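Local atomic coordinates of sweet protein mabinlin-2 chain B (Capparis masaikai, PDB entry 2DS2), a protein that is one chain of a heat-stable 2S seed storage albumin that induces a sweet taste. Residues B[37-42]-B[46-51]; B[54-59]-B[65-70]. One frame throughout, in Å; residues are numbered along the deposited sequence.

Contact 1: B[37-42]-B[46-51]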
loop_
_atom_site.group_PDB
_atom_site.type_symbol
_atom_site.label_atom_id
_atom_site.label_comp_id
_atom_site.label_asym_id
_atom_site.label_seq_id
_atom_site.Cartn_x
_atom_site.Cartn_y
_atom_site.Cartn_z
ATOM N N GLN B 37 -6.931 -8.727 -7.741
ATOM C CA GLN B 37 -5.981 -9.361 -8.647
ATOM C C GLN B 37 -5.849 -10.856 -8.404
ATOM O O GLN B 37 -6.293 -11.378 -7.386
ATOM C CB GLN B 37 -4.597 -8.728 -8.486
ATOM C CG GLN B 37 -4.545 -7.216 -8.610
ATOM C CD GLN B 37 -4.989 -6.721 -9.968
ATOM O OE1 GLN B 37 -4.808 -7.402 -10.978
ATOM N NE2 GLN B 37 -5.562 -5.525 -10.003
ATOM N N ILE B 38 -5.229 -11.551 -9.347
ATOM C CA ILE B 38 -5.004 -12.968 -9.186
ATOM C C ILE B 38 -3.655 -13.096 -8.490
ATOM O O ILE B 38 -2.609 -12.792 -9.074
ATOM C CB ILE B 38 -4.949 -13.702 -10.546
ATOM C CG1 ILE B 38 -6.333 -13.670 -11.205
ATOM C CG2 ILE B 38 -4.492 -15.141 -10.342
ATOM C CD1 ILE B 38 -6.347 -14.242 -12.613
ATOM N N ILE B 39 -3.686 -13.498 -7.224
ATOM C CA ILE B 39 -2.455 -13.680 -6.470
ATOM C C ILE B 39 -2.192 -15.184 -6.491
ATOM O O ILE B 39 -2.844 -15.966 -5.798
ATOM C CB ILE B 39 -2.604 -13.135 -5.037
ATOM C CG1 ILE B 39 -2.980 -11.647 -5.103
ATOM C CG2 ILE B 39 -1.301 -13.290 -4.266
ATOM C CD1 ILE B 39 -2.005 -10.789 -5.910
ATOM N N GLN B 40 -1.235 -15.558 -7.334
ATOM C CA GLN B 40 -0.832 -16.939 -7.587
ATOM C C GLN B 40 -0.570 -17.862 -6.410
ATOM O O GLN B 40 -1.081 -18.982 -6.376
ATOM C CB GLN B 40 0.388 -16.930 -8.505
ATOM C CG GLN B 40 0.163 -16.096 -9.753
ATOM C CD GLN B 40 1.329 -16.128 -10.713
ATOM O OE1 GLN B 40 1.814 -17.198 -11.086
ATOM N NE2 GLN B 40 1.777 -14.953 -11.135
ATOM N N GLY B 41 0.235 -17.417 -5.455
ATOM C CA GLY B 41 0.527 -18.272 -4.321
ATOM C C GLY B 41 1.101 -17.557 -3.116
ATOM O O GLY B 41 1.067 -16.328 -3.039
ATOM N N PRO B 42 1.640 -18.316 -2.150
ATOM C CA PRO B 42 2.238 -17.801 -0.913
ATOM C C PRO B 42 3.343 -16.768 -1.137
ATOM O O PRO B 42 3.406 -15.760 -0.440
ATOM C CB PRO B 42 2.760 -19.068 -0.235
ATOM C CG PRO B 42 1.805 -20.110 -0.697
ATOM C CD PRO B 42 1.661 -19.789 -2.159
ATOM N N ARG B 46 3.178 -12.796 -0.129
ATOM C CA ARG B 46 4.192 -12.230 0.747
ATOM C C ARG B 46 4.745 -10.925 0.188
ATOM O O ARG B 46 4.827 -9.928 0.898
ATOM C CB ARG B 46 5.341 -13.223 0.940
ATOM C CG ARG B 46 6.528 -12.661 1.698
ATOM C CD ARG B 46 7.754 -13.540 1.495
ATOM N NE ARG B 46 8.093 -13.659 0.077
ATOM C CZ ARG B 46 8.115 -14.806 -0.597
ATOM N NH1 ARG B 46 7.822 -15.949 0.015
ATOM N NH2 ARG B 46 8.420 -14.806 -1.888
ATOM N N ARG B 47 5.130 -10.945 -1.083
ATOM C CA ARG B 47 5.694 -9.767 -1.728
ATOM C C ARG B 47 4.688 -8.624 -1.775
ATOM O O ARG B 47 5.051 -7.464 -1.636
ATOM C CB ARG B 47 6.167 -10.113 -3.142
ATOM C CG ARG B 47 7.620 -10.588 -3.202
ATOM C CD ARG B 47 7.760 -11.934 -3.880
ATOM N NE ARG B 47 7.325 -11.920 -5.274
ATOM C CZ ARG B 47 7.251 -13.008 -6.035
ATOM N NH1 ARG B 47 6.844 -12.921 -7.295
ATOM N NH2 ARG B 47 7.586 -14.186 -5.534
ATOM N N LEU B 48 3.422 -8.968 -1.977
ATOM C CA LEU B 48 2.368 -7.959 -2.024
ATOM C C LEU B 48 2.384 -7.172 -0.712
ATOM O O LEU B 48 2.516 -5.946 -0.704
ATOM C CB LEU B 48 1.012 -8.646 -2.210
ATOM C CG LEU B 48 -0.267 -7.805 -2.312
ATOM C CD1 LEU B 48 -1.399 -8.707 -2.771
ATOM C CD2 LEU B 48 -0.622 -7.191 -0.967
ATOM N N PHE B 49 2.264 -7.888 0.399
ATOM C CA PHE B 49 2.253 -7.239 1.705
ATOM C C PHE B 49 3.576 -6.583 2.087
ATOM O O PHE B 49 3.584 -5.566 2.788
ATOM C CB PHE B 49 1.792 -8.236 2.765
ATOM C CG PHE B 49 0.311 -8.466 2.751
ATOM C CD1 PHE B 49 -0.542 -7.589 3.411
ATOM C CD2 PHE B 49 -0.239 -9.515 2.020
ATOM C CE1 PHE B 49 -1.923 -7.749 3.345
ATOM C CE2 PHE B 49 -1.619 -9.683 1.945
ATOM C CZ PHE B 49 -2.462 -8.798 2.610
ATOM N N ASP B 50 4.691 -7.153 1.636
ATOM C CA ASP B 50 5.991 -6.547 1.921
ATOM C C ASP B 50 6.027 -5.178 1.259
ATOM O O ASP B 50 6.473 -4.200 1.858
ATOM C CB ASP B 50 7.132 -7.401 1.362
ATOM C CG ASP B 50 7.558 -8.491 2.312
ATOM O OD1 ASP B 50 8.405 -9.321 1.920
ATOM O OD2 ASP B 50 7.048 -8.513 3.452
ATOM N N ALA B 51 5.557 -5.122 0.016
ATOM C CA ALA B 51 5.531 -3.877 -0.742
ATOM C C ALA B 51 4.699 -2.823 -0.014
ATOM O O ALA B 51 5.133 -1.681 0.147
ATOM C CB ALA B 51 4.965 -4.127 -2.145
#
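The start of helix 42-58, with the loop that leads into it, brings Pro42 onto Arg46 and Ile39 onto Leu48. Gly41 is the N-cap, and Pro42 opens the first turn. Its ring nitrogen carries no hydrogen, which costs little in a first turn, where no earlier carbonyl of the helix is waiting for it. Its carbonyl does the bonding. Arg46 N donates to Pro42 O at 3.0 Å, with an N-H...O angle of 154°. Arg46 CB rests 3.5 Å from Pro42 O. Arg46 CG is anti to the backbone N (chi1 173°), and the chain bends only further out, at chi3. The bend leaves Arg46 NH2 at the edge of the Arg47 guanidinium and in its plane, 3.8 Å from Arg47 NH2. Two positive groups are close, and their charges probably oppose this approach.

The apolar half of the contact closes the turn between two helices of this 2S albumin fold. Segment 37-42 runs from the end of helix 22-36 to helix 42-58, and Ile39 points from it toward helix 42-58. Leu48 CD1 comes against the side of the Ile39 CG1-CD1 arm, 3.8 Å from Ile39 CD1 and 4.1 Å from Ile39 CG1. The two side chains cross at about a right angle. Ile39 CG1 is anti to its carbonyl carbon (chi1 -58°), and this lays the CG1-CD1 arm across the end of Leu48. Leu48 is buried and splits its branches. CD1 takes Ile39, while CD2 sits 3.8 Å above one face of the Phe49 ring, offset toward the rim. Around this pair, Ile39 also touches Leu34 and Leu45, and Leu48 touches Ala30 of helix 22-36. An apolar side chain of the chain of another protein packs on Leu48.

Contact 2: B[54-59]-B[65-70]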
loop_
_atom_site.group_PDB
_atom_site.type_symbol
_atom_site.label_atom_id
_atom_site.label_comp_id
_atom_site.label_asym_id
_atom_site.label_seq_id
_atom_site.Cartn_x
_atom_site.Cartn_y
_atom_site.Cartn_z
ATOM N N ASN B 54 6.330 -1.598 3.401
ATOM C CA ASN B 54 7.508 -0.745 3.220
ATOM C C ASN B 54 7.265 0.630 2.625
ATOM O O ASN B 54 8.153 1.475 2.647
ATOM C CB ASN B 54 8.550 -1.437 2.335
ATOM C CG ASN B 54 9.232 -2.598 3.025
ATOM O OD1 ASN B 54 9.607 -2.508 4.194
ATOM N ND2 ASN B 54 9.416 -3.693 2.294
ATOM N N LEU B 55 6.078 0.868 2.080
ATOM C CA LEU B 55 5.828 2.156 1.461
ATOM C C LEU B 55 6.108 3.392 2.317
ATOM O O LEU B 55 6.559 4.407 1.794
ATOM C CB LEU B 55 4.405 2.196 0.897
ATOM C CG LEU B 55 4.369 1.646 -0.535
ATOM C CD1 LEU B 55 2.948 1.332 -0.947
ATOM C CD2 LEU B 55 4.994 2.661 -1.468
ATOM N N PRO B 56 5.860 3.331 3.639
ATOM C CA PRO B 56 6.148 4.544 4.411
ATOM C C PRO B 56 7.618 4.950 4.289
ATOM O O PRO B 56 7.940 6.138 4.219
ATOM C CB PRO B 56 5.766 4.144 5.831
ATOM C CG PRO B 56 4.655 3.161 5.603
ATOM C CD PRO B 56 5.218 2.316 4.489
ATOM N N ASN B 57 8.500 3.955 4.253
ATOM C CA ASN B 57 9.929 4.213 4.130
ATOM C C ASN B 57 10.309 4.561 2.692
ATOM O O ASN B 57 11.101 5.473 2.454
ATOM C CB ASN B 57 10.731 2.997 4.597
ATOM C CG ASN B 57 10.598 2.750 6.083
ATOM O OD1 ASN B 57 10.630 3.686 6.884
ATOM N ND2 ASN B 57 10.469 1.485 6.463
ATOM N N ILE B 58 9.740 3.834 1.738
ATOM C CA ILE B 58 10.014 4.068 0.328
ATOM C C ILE B 58 9.616 5.482 -0.063
ATOM O O ILE B 58 10.253 6.106 -0.917
ATOM C CB ILE B 58 9.232 3.078 -0.562
ATOM C CG1 ILE B 58 9.645 1.643 -0.233
ATOM C CG2 ILE B 58 9.476 3.392 -2.033
ATOM C CD1 ILE B 58 8.883 0.593 -1.011
ATOM N N CYS B 59 8.554 5.980 0.568
ATOM C CA CYS B 59 8.041 7.315 0.298
ATOM C C CYS B 59 8.699 8.379 1.162
ATOM O O CYS B 59 8.440 9.568 0.999
ATOM C CB CYS B 59 6.536 7.350 0.540
ATOM S SG CYS B 59 5.562 6.451 -0.699
ATOM N N GLY B 65 7.974 3.824 10.078
ATOM C CA GLY B 65 8.758 2.774 9.465
ATOM C C GLY B 65 7.835 1.784 8.786
ATOM O O GLY B 65 6.660 2.075 8.554
ATOM N N ALA B 66 8.366 0.612 8.463
ATOM C CA ALA B 66 7.573 -0.422 7.815
ATOM C C ALA B 66 6.383 -0.798 8.696
ATOM O O ALA B 66 6.534 -1.001 9.904
ATOM C CB ALA B 66 8.440 -1.645 7.547
ATOM N N CYS B 67 5.199 -0.877 8.092
ATOM C CA CYS B 67 3.990 -1.235 8.820
ATOM C C CYS B 67 4.051 -2.716 9.157
ATOM O O CYS B 67 4.253 -3.553 8.282
ATOM C CB CYS B 67 2.743 -0.962 7.974
ATOM S SG CYS B 67 2.496 0.777 7.500
ATOM N N PRO B 68 3.887 -3.060 10.436
ATOM C CA PRO B 68 3.940 -4.473 10.808
ATOM C C PRO B 68 2.611 -5.206 10.674
ATOM O O PRO B 68 2.418 -6.242 11.310
ATOM C CB PRO B 68 4.421 -4.417 12.252
ATOM C CG PRO B 68 3.720 -3.199 12.762
ATOM C CD PRO B 68 3.924 -2.199 11.632
ATOM N N PHE B 69 1.697 -4.694 9.852
ATOM C CA PHE B 69 0.408 -5.361 9.714
ATOM C C PHE B 69 0.512 -6.745 9.090
ATOM O O PHE B 69 1.311 -6.982 8.184
ATOM C CB PHE B 69 -0.612 -4.488 8.950
ATOM C CG PHE B 69 -0.144 -3.987 7.606
ATOM C CD1 PHE B 69 0.218 -4.865 6.593
ATOM C CD2 PHE B 69 -0.133 -2.621 7.337
ATOM C CE1 PHE B 69 0.583 -4.391 5.329
ATOM C CE2 PHE B 69 0.230 -2.138 6.082
ATOM C CZ PHE B 69 0.589 -3.023 5.078
ATOM N N ARG B 70 -0.303 -7.657 9.614
ATOM C CA ARG B 70 -0.346 -9.046 9.175
ATOM C C ARG B 70 -0.946 -9.239 7.784
ATOM O O ARG B 70 -1.667 -8.379 7.278
ATOM C CB ARG B 70 -1.129 -9.882 10.197
ATOM C CG ARG B 70 -2.283 -9.133 10.863
ATOM C CD ARG B 70 -1.777 -8.202 11.964
ATOM N NE ARG B 70 -2.797 -7.265 12.429
ATOM C CZ ARG B 70 -3.285 -6.268 11.697
ATOM N NH1 ARG B 70 -2.849 -6.076 10.460
ATOM N NH2 ARG B 70 -4.208 -5.460 12.202
#
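The amide of Asn57 stands over one face of the Gly65-Ala66 peptide, its plane turned nearly at right angles to the peptide plane. Asn57 CG is 3.9 Å from both Gly65 CA and Ala66 N. The modelled ND2 of Asn57 lies 3.0 Å from Ala66 N, but the amide is probably turned over, so its oxygen and nitrogen are doubtful. The Pro56 ring lies on the same side of the peptide. Pro56 CB is 3.5 Å from Gly65 O, and the CG corner of the ring reaches Cys67 SG at 3.7 Å.

Helix 42-58 is kinked here. Pro56 N has no hydrogen to give, and Asn57 N makes only a weak bond, to Asn54 O, in place of the regular one to the turn before. The last turn belongs to the disulfide-tied helical fold of the 2S albumins. Cys67 SG is anti to its carbonyl carbon (chi1 -62°), on the side of the backbone N, where it meets Pro56 and bonds Cys23 of helix 22-36. Cys59 forms another disulfide, with Cys11. Pro56 is buried and also packs on Val22 and Leu26, so its ring lies between the loop and helix 22-36. At the more open side, Asn54 OD1 lies 3.7 Å from the Ala66 methyl. Backbone bonding between Cys67 and Arg53 continues the attachment of the loop to helix 42-58.

How the contacts relate
Both contacts use helix 42-58, at different points along it. Contact 1 joins the start of the helix to the loop before it, and contact 2 joins its end to the loop after it. Each is partly buried, but the centre of contact 2 is about 7 Å from the centre of the chain, that of contact 1 about 12 Å. Contact 1 pairs a helical hydrogen bond with aliphatic packing. Contact 2 relies on a proline ring, amides and a cystine sulfur, and no hydrogen bond is clear between its two segments. The contacts meet where Phe49 CD1 packs on Phe69 CE1 at 3.9 Å.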